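PDB 3CJX: protein of unknown function with a cupin-like fold from Ralstonia eutropha, which is of unknown function but adopts a cupin-like fold related to ChrR cupin domains, a fold whose barrel often holds a metal or small-molecule site. Local coordinates for residues Gly42-Arg47 with Ser133-Ile138; Arg144-Arg147 with Gly152-Tyr155; Val65-Tyr68 with Cys73-Tyr76. One frame throughout, in Å; residues are numbered along the deposited sequence.

Contact 1 (Gly42-Arg47 with Ser133-Ile138); sequences GLMVMR and SDAGVI
Just ahead of Ala135 and Ile138, the two residues that press on Met44, the start of the helix is fixed by an N-cap: Val137 N donates to Asp134 OD1 at 2.9 Å, with 155° at the hydrogen. The N-H reaches that oxygen from above the carboxylate plane, 36° out of it. A backbone bond from Ile138 N to Asp134 O (3.1 Å) completes the first turn, which turns Ala135 and Ile138 together toward the strand.

The contact across the segments is apolar and rests on one side chain, the selenomethionine Met44. Its CG lies 4.0 Å from Ala135 CB, while farther out its SE comes to 3.9 Å from Ile138 CG1. The selenium also stands 4.0 Å from Ile138 CB, so it abuts the root of that side chain, and the two chains cross at about a right angle. At the strand's start, Leu43 O approaches Ala135 CB at 4.2 Å; here Gly42 and Leu43 both face Asp38 in a G1 beta bulge.

On the sheet Met44 is flanked by Leu116 and Met37 of the neighbouring strands, and Ala135 also touches Pro39. Helix 135-148, which directly follows edge strand 129-133 of one sheet, thus starts over strand 43-50 of the other, covering the inner face that this mixed sheet turns to its partner in the cupin-like fold.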
# COMPACT_ATOMS: atom_id res chain seq x y z
N GLY A 42 2.66 -12.98 -3.69
CA GLY A 42 2.27 -12.11 -2.60
C GLY A 42 3.22 -10.93 -2.45
O GLY A 42 3.99 -10.86 -1.48
N LEU A 43 3.20 -10.02 -3.43
CA LEU A 43 4.07 -8.85 -3.36
C LEU A 43 3.42 -7.63 -4.02
O LEU A 43 2.86 -7.75 -5.11
CB LEU A 43 5.40 -9.18 -4.03
CG LEU A 43 6.44 -8.05 -4.05
CD1 LEU A 43 6.81 -7.59 -2.62
CD2 LEU A 43 7.64 -8.57 -4.80
N MSE A 44 3.46 -6.49 -3.35
CA MSE A 44 2.96 -5.26 -3.95
C MSE A 44 3.89 -4.12 -3.62
O MSE A 44 4.30 -3.99 -2.48
CB MSE A 44 1.61 -4.80 -3.41
CG MSE A 44 0.77 -5.81 -2.78
SE MSE A 44 -0.89 -4.96 -2.19
CE MSE A 44 -0.64 -5.15 -0.27
N VAL A 45 4.20 -3.30 -4.62
CA VAL A 45 5.00 -2.12 -4.42
C VAL A 45 4.05 -0.98 -4.77
O VAL A 45 3.59 -0.90 -5.90
CB VAL A 45 6.26 -2.13 -5.30
CG1 VAL A 45 7.12 -0.88 -5.02
CG2 VAL A 45 7.04 -3.41 -5.06
N MSE A 46 3.74 -0.12 -3.80
CA MSE A 46 2.78 0.96 -4.00
C MSE A 46 3.24 2.30 -3.44
O MSE A 46 4.10 2.37 -2.58
CB MSE A 46 1.50 0.67 -3.21
CG MSE A 46 0.96 -0.76 -3.21
SE MSE A 46 0.07 -1.24 -4.85
CE MSE A 46 1.43 -2.08 -5.88
N ARG A 47 2.61 3.35 -3.93
CA ARG A 47 2.76 4.70 -3.40
C ARG A 47 1.43 4.97 -2.74
O ARG A 47 0.39 4.74 -3.38
CB ARG A 47 2.97 5.71 -4.51
CG ARG A 47 4.38 5.93 -4.90
CD ARG A 47 5.12 7.00 -4.11
NE ARG A 47 4.63 8.36 -4.30
CZ ARG A 47 3.89 9.06 -3.44
NH1 ARG A 47 3.51 8.57 -2.27
NH2 ARG A 47 3.53 10.31 -3.75
N SER A 133 -6.44 -8.76 3.32
CA SER A 133 -6.12 -7.94 2.17
C SER A 133 -4.83 -8.45 1.51
O SER A 133 -3.75 -8.05 1.90
CB SER A 133 -5.97 -6.46 2.55
OG SER A 133 -7.18 -5.88 3.01
N ASP A 134 -4.94 -9.36 0.54
CA ASP A 134 -3.74 -9.82 -0.21
C ASP A 134 -3.64 -9.04 -1.52
O ASP A 134 -4.54 -8.26 -1.87
CB ASP A 134 -3.75 -11.34 -0.48
CG ASP A 134 -4.97 -11.79 -1.27
OD1 ASP A 134 -5.84 -10.94 -1.58
OD2 ASP A 134 -5.05 -13.00 -1.57
N ALA A 135 -2.53 -9.26 -2.24
CA ALA A 135 -2.26 -8.60 -3.52
C ALA A 135 -3.45 -8.75 -4.47
O ALA A 135 -3.85 -7.80 -5.18
CB ALA A 135 -1.00 -9.17 -4.13
N GLY A 136 -4.05 -9.92 -4.48
CA GLY A 136 -5.20 -10.17 -5.33
C GLY A 136 -6.38 -9.28 -5.00
O GLY A 136 -6.97 -8.69 -5.90
N VAL A 137 -6.71 -9.16 -3.71
CA VAL A 137 -7.84 -8.35 -3.28
C VAL A 137 -7.63 -6.89 -3.65
O VAL A 137 -8.53 -6.24 -4.21
CB VAL A 137 -8.10 -8.47 -1.75
CG1 VAL A 137 -9.09 -7.38 -1.27
CG2 VAL A 137 -8.61 -9.87 -1.37
N ILE A 138 -6.44 -6.38 -3.34
CA ILE A 138 -6.10 -5.00 -3.63
C ILE A 138 -6.14 -4.75 -5.13
O ILE A 138 -6.67 -3.73 -5.57
CB ILE A 138 -4.73 -4.60 -3.05
CG1 ILE A 138 -4.72 -4.76 -1.53
CG2 ILE A 138 -4.45 -3.14 -3.35
CD1 ILE A 138 -5.80 -3.96 -0.83

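Contact 2 (Arg144-Arg147 with Gly152-Tyr155); sequences RAIR and GLRY. With SO4 (sulfate ion), chain I.
The Tyr155 ring meets Ile146 at its edge: Ile146 CD1 lies near the ring plane, 3.9 Å from Tyr155 CE1, and the helical segment 144-147 lays no atom over either face. Pro34 and Met37 of strand 30-38 also touch this tyrosine. CG of Tyr155 stands between the backbone N and the carbonyl carbon (chi1 66°), which sends the ring back toward the helix. Its hydroxyl is anchored there too, by a hydrogen bond with Asp143 and a weak one with Lys139, so both the edge and the polar end of the ring are engaged by helix 135-148.

Ile146 provides the apolar reach from the helix. Its CG1 branch is extended (chi2 175°), carrying CD1 to where Leu153 CD2 and Tyr155 CE1 adjoin. Leu153 CD2 sits 3.8 Å from Ile146 CG1 and is nearer still to the terminal methyl, though at this resolution the shorter spacing is no evidence of strain. The two side chains cross at about a right angle, and Leu153 enters through the tip of its chain rather than its root. Leu21 touches both Ile146 and Leu153, and Phe33 and Pro34 add to the surroundings of the leucine.

At the solvent-facing start of the loop, Gly152 N donates to O4 of a sulfate at 2.8 Å, with 134° at the hydrogen, a moderately bent bond. His18 ND1 holds the same ion, which probably came from the crystallisation liquor. The Ile146 and Gly152 CA atoms are 7.0 Å apart, which shows that the chain doubles back beside the helix end. The loop after helix 135-148 folds back along the helix and leads into edge strand 156-157, which pairs parallel with strand 30-38.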
# COMPACT_ATOMS: atom_id res chain seq x y z
N ARG A 144 -11.02 -2.03 -10.47
CA ARG A 144 -12.36 -1.47 -10.38
C ARG A 144 -12.27 0.05 -10.22
O ARG A 144 -13.08 0.78 -10.80
CB ARG A 144 -13.17 -2.09 -9.21
CG ARG A 144 -14.29 -1.19 -8.55
CD ARG A 144 -15.23 -1.95 -7.56
NE ARG A 144 -14.52 -3.00 -6.80
CZ ARG A 144 -14.44 -4.30 -7.14
NH1 ARG A 144 -15.05 -4.78 -8.23
NH2 ARG A 144 -13.73 -5.13 -6.37
N ALA A 145 -11.30 0.51 -9.44
CA ALA A 145 -11.14 1.94 -9.19
C ALA A 145 -10.75 2.67 -10.47
O ALA A 145 -11.22 3.78 -10.73
CB ALA A 145 -10.12 2.18 -8.09
N ILE A 146 -9.89 2.03 -11.27
CA ILE A 146 -9.44 2.60 -12.55
C ILE A 146 -10.64 2.83 -13.47
O ILE A 146 -10.73 3.88 -14.10
CB ILE A 146 -8.38 1.70 -13.24
CG1 ILE A 146 -7.05 1.77 -12.47
CG2 ILE A 146 -8.14 2.14 -14.67
CD1 ILE A 146 -5.96 0.81 -13.00
N ARG A 147 -11.54 1.85 -13.52
CA ARG A 147 -12.78 1.97 -14.32
C ARG A 147 -13.70 3.02 -13.69
O ARG A 147 -13.97 4.03 -14.33
CB ARG A 147 -13.52 0.63 -14.46
N GLY A 152 -6.72 6.95 -16.21
CA GLY A 152 -5.96 6.36 -17.34
C GLY A 152 -4.55 5.93 -16.99
O GLY A 152 -3.67 5.95 -17.84
N LEU A 153 -4.37 5.50 -15.75
CA LEU A 153 -3.10 5.03 -15.21
C LEU A 153 -2.80 3.59 -15.61
O LEU A 153 -3.70 2.84 -16.00
CB LEU A 153 -3.15 5.24 -13.69
CG LEU A 153 -2.79 4.31 -12.55
CD1 LEU A 153 -3.30 5.04 -11.34
CD2 LEU A 153 -3.42 2.94 -12.63
N ARG A 154 -1.52 3.23 -15.54
CA ARG A 154 -1.04 1.87 -15.81
C ARG A 154 -0.10 1.48 -14.71
O ARG A 154 0.59 2.34 -14.16
CB ARG A 154 -0.23 1.80 -17.10
CG ARG A 154 -0.92 2.25 -18.36
CD ARG A 154 -0.03 1.94 -19.57
NE ARG A 154 1.29 2.58 -19.47
CZ ARG A 154 2.32 2.32 -20.27
NH1 ARG A 154 2.24 1.43 -21.26
NH2 ARG A 154 3.47 2.96 -20.07
N TYR A 155 -0.04 0.18 -14.41
CA TYR A 155 0.88 -0.35 -13.40
C TYR A 155 1.42 -1.71 -13.89
O TYR A 155 0.95 -2.25 -14.89
CB TYR A 155 0.20 -0.44 -12.02
CG TYR A 155 -0.93 -1.44 -11.95
CD1 TYR A 155 -2.23 -1.06 -12.27
CD2 TYR A 155 -0.71 -2.76 -11.57
CE1 TYR A 155 -3.27 -1.96 -12.23
CE2 TYR A 155 -1.75 -3.68 -11.51
CZ TYR A 155 -3.03 -3.26 -11.85
OH TYR A 155 -4.08 -4.14 -11.84
S SO4 I . -5.92 10.68 -16.31
O1 SO4 I . -6.87 10.49 -15.21
O2 SO4 I . -4.73 11.43 -15.88
O3 SO4 I . -6.57 11.41 -17.40
O4 SO4 I . -5.48 9.36 -16.76

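Contact 3 (Val65-Tyr68 with Cys73-Tyr76); sequences VHMY and CWYY
A Met-aromatic contact, made here by selenium, joins Met67 and Trp74. As a selenomethionine, Met67 presents SE 5.0 Å from the centroid of the Trp74 six-membered ring, and the line to it makes 46° with the ring normal. The approach is therefore oblique, neither over the face nor at the edge.

Apolar packing acts through the same end of the chain. Met67 SE is 4.1 Å from Trp74 CZ2, and Met67 CE lies 4.2 Å from that same carbon, so the benzo corner of the indole receives both terminal atoms. The methyl also approaches the second aromatic residue, with Met67 CE 4.0 Å from Tyr76 OH. CG of Met67 is anti to the backbone N (chi1 172°), and bends at the next two torsions fold the chain end so that CE sits by both the indole and the phenol oxygen. Met67 and its two partners come from opposite directions, as expected of residues on facing sheets.

Aromatic contacts also line this side. Trp74 CZ3 stands 3.4 Å above the Tyr76 ring plane, over its centre, an edge-to-face approach, while Phe100 stacks with Trp74 and His98 with Tyr76.

Polar partners lie outside the two segments: Trp74 NE1 is hydrogen-bonded to Thr69 OG1 and, weakly, Tyr76 OH to Glu92 OE1. Backbone pairing goes to other strands, Met67 with Leu90 and Trp74 with Gln84, so the two segments meet through side chains alone. A glycerol about 3 Å from the Tyr76 side chain is consistent with a pocket here, though it probably derives from the crystallisation liquor. Strands 65-71 and 73-76 belong to different sheets, and their contact is the face-to-face interior packing of a cupin beta-sandwich.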
# COMPACT_ATOMS: atom_id res chain seq x y z
N VAL A 65 7.58 -5.87 5.48
CA VAL A 65 7.16 -4.56 4.97
C VAL A 65 8.35 -3.62 4.99
O VAL A 65 8.98 -3.45 6.03
CB VAL A 65 6.08 -3.86 5.79
CG1 VAL A 65 5.77 -2.51 5.18
CG2 VAL A 65 4.80 -4.69 5.89
N HIS A 66 8.65 -3.06 3.83
CA HIS A 66 9.70 -2.04 3.66
C HIS A 66 8.98 -0.74 3.32
O HIS A 66 8.28 -0.64 2.33
CB HIS A 66 10.64 -2.38 2.52
CG HIS A 66 11.47 -3.59 2.77
ND1 HIS A 66 12.70 -3.52 3.38
CD2 HIS A 66 11.26 -4.89 2.48
CE1 HIS A 66 13.22 -4.73 3.46
NE2 HIS A 66 12.37 -5.58 2.92
N MSE A 67 9.17 0.27 4.15
CA MSE A 67 8.46 1.52 3.94
C MSE A 67 9.32 2.75 4.11
O MSE A 67 10.07 2.86 5.08
CB MSE A 67 7.25 1.57 4.86
CG MSE A 67 6.53 2.89 4.90
SE MSE A 67 4.62 2.62 5.02
CE MSE A 67 4.67 1.02 6.17
N TYR A 68 9.20 3.65 3.14
CA TYR A 68 9.91 4.90 3.12
C TYR A 68 8.92 6.04 3.06
O TYR A 68 8.07 6.11 2.15
CB TYR A 68 10.84 4.97 1.92
CG TYR A 68 11.68 6.23 1.84
CD1 TYR A 68 12.87 6.33 2.57
CD2 TYR A 68 11.32 7.29 1.03
CE1 TYR A 68 13.66 7.46 2.49
CE2 TYR A 68 12.09 8.43 0.94
CZ TYR A 68 13.26 8.52 1.68
OH TYR A 68 14.04 9.64 1.59
N CYS A 73 3.86 12.86 8.17
CA CYS A 73 4.11 12.22 9.44
C CYS A 73 3.10 11.11 9.73
O CYS A 73 1.90 11.22 9.43
CB CYS A 73 4.06 13.25 10.56
SG CYS A 73 4.16 12.49 12.21
N TRP A 74 3.60 10.02 10.31
CA TRP A 74 2.75 8.93 10.75
C TRP A 74 3.44 8.13 11.84
O TRP A 74 4.67 8.19 11.98
CB TRP A 74 2.35 8.03 9.60
CG TRP A 74 3.44 7.17 9.03
CD1 TRP A 74 4.22 7.45 7.95
CD2 TRP A 74 3.83 5.86 9.47
NE1 TRP A 74 5.08 6.41 7.71
CE2 TRP A 74 4.86 5.43 8.63
CE3 TRP A 74 3.40 5.02 10.50
CZ2 TRP A 74 5.47 4.18 8.77
CZ3 TRP A 74 4.01 3.78 10.65
CH2 TRP A 74 5.04 3.38 9.79
N TYR A 75 2.65 7.41 12.62
CA TYR A 75 3.19 6.61 13.71
C TYR A 75 2.29 5.43 14.03
O TYR A 75 1.10 5.42 13.70
CB TYR A 75 3.34 7.46 14.96
CG TYR A 75 2.02 7.91 15.54
CD1 TYR A 75 1.37 9.04 15.04
CD2 TYR A 75 1.40 7.20 16.57
CE1 TYR A 75 0.15 9.45 15.54
CE2 TYR A 75 0.17 7.59 17.06
CZ TYR A 75 -0.44 8.73 16.54
OH TYR A 75 -1.66 9.16 17.03
N TYR A 76 2.87 4.44 14.68
CA TYR A 76 2.14 3.26 15.08
C TYR A 76 1.68 3.54 16.50
O TYR A 76 2.46 3.99 17.33
CB TYR A 76 2.98 1.97 14.99
CG TYR A 76 3.23 1.40 13.60
CD1 TYR A 76 2.20 1.27 12.67
CD2 TYR A 76 4.47 0.86 13.26
CE1 TYR A 76 2.42 0.71 11.41
CE2 TYR A 76 4.70 0.27 12.02
CZ TYR A 76 3.67 0.20 11.10
OH TYR A 76 3.91 -0.34 9.85

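How the contacts relate
Contact 3 is the buried one, packed between the two sheets; contact 1 is partly buried yet closest to the chain's centre, about 7 Å from it, while contact 2 lies about 15 Å out. Contacts 1 and 3 draw on the same mixed sheet through different strands, and contacts 1 and 2 share helix 135-148, one at its first turn and the other near its last. Contacts 2 and 3 fall on opposite sides of the centre, 25 Å apart between centres. All three are apolar across their segments. Selenium serves contacts 1 and 3, meeting aliphatic carbon in one and an indole in the other; contact 2 adds a sulfate at the surface.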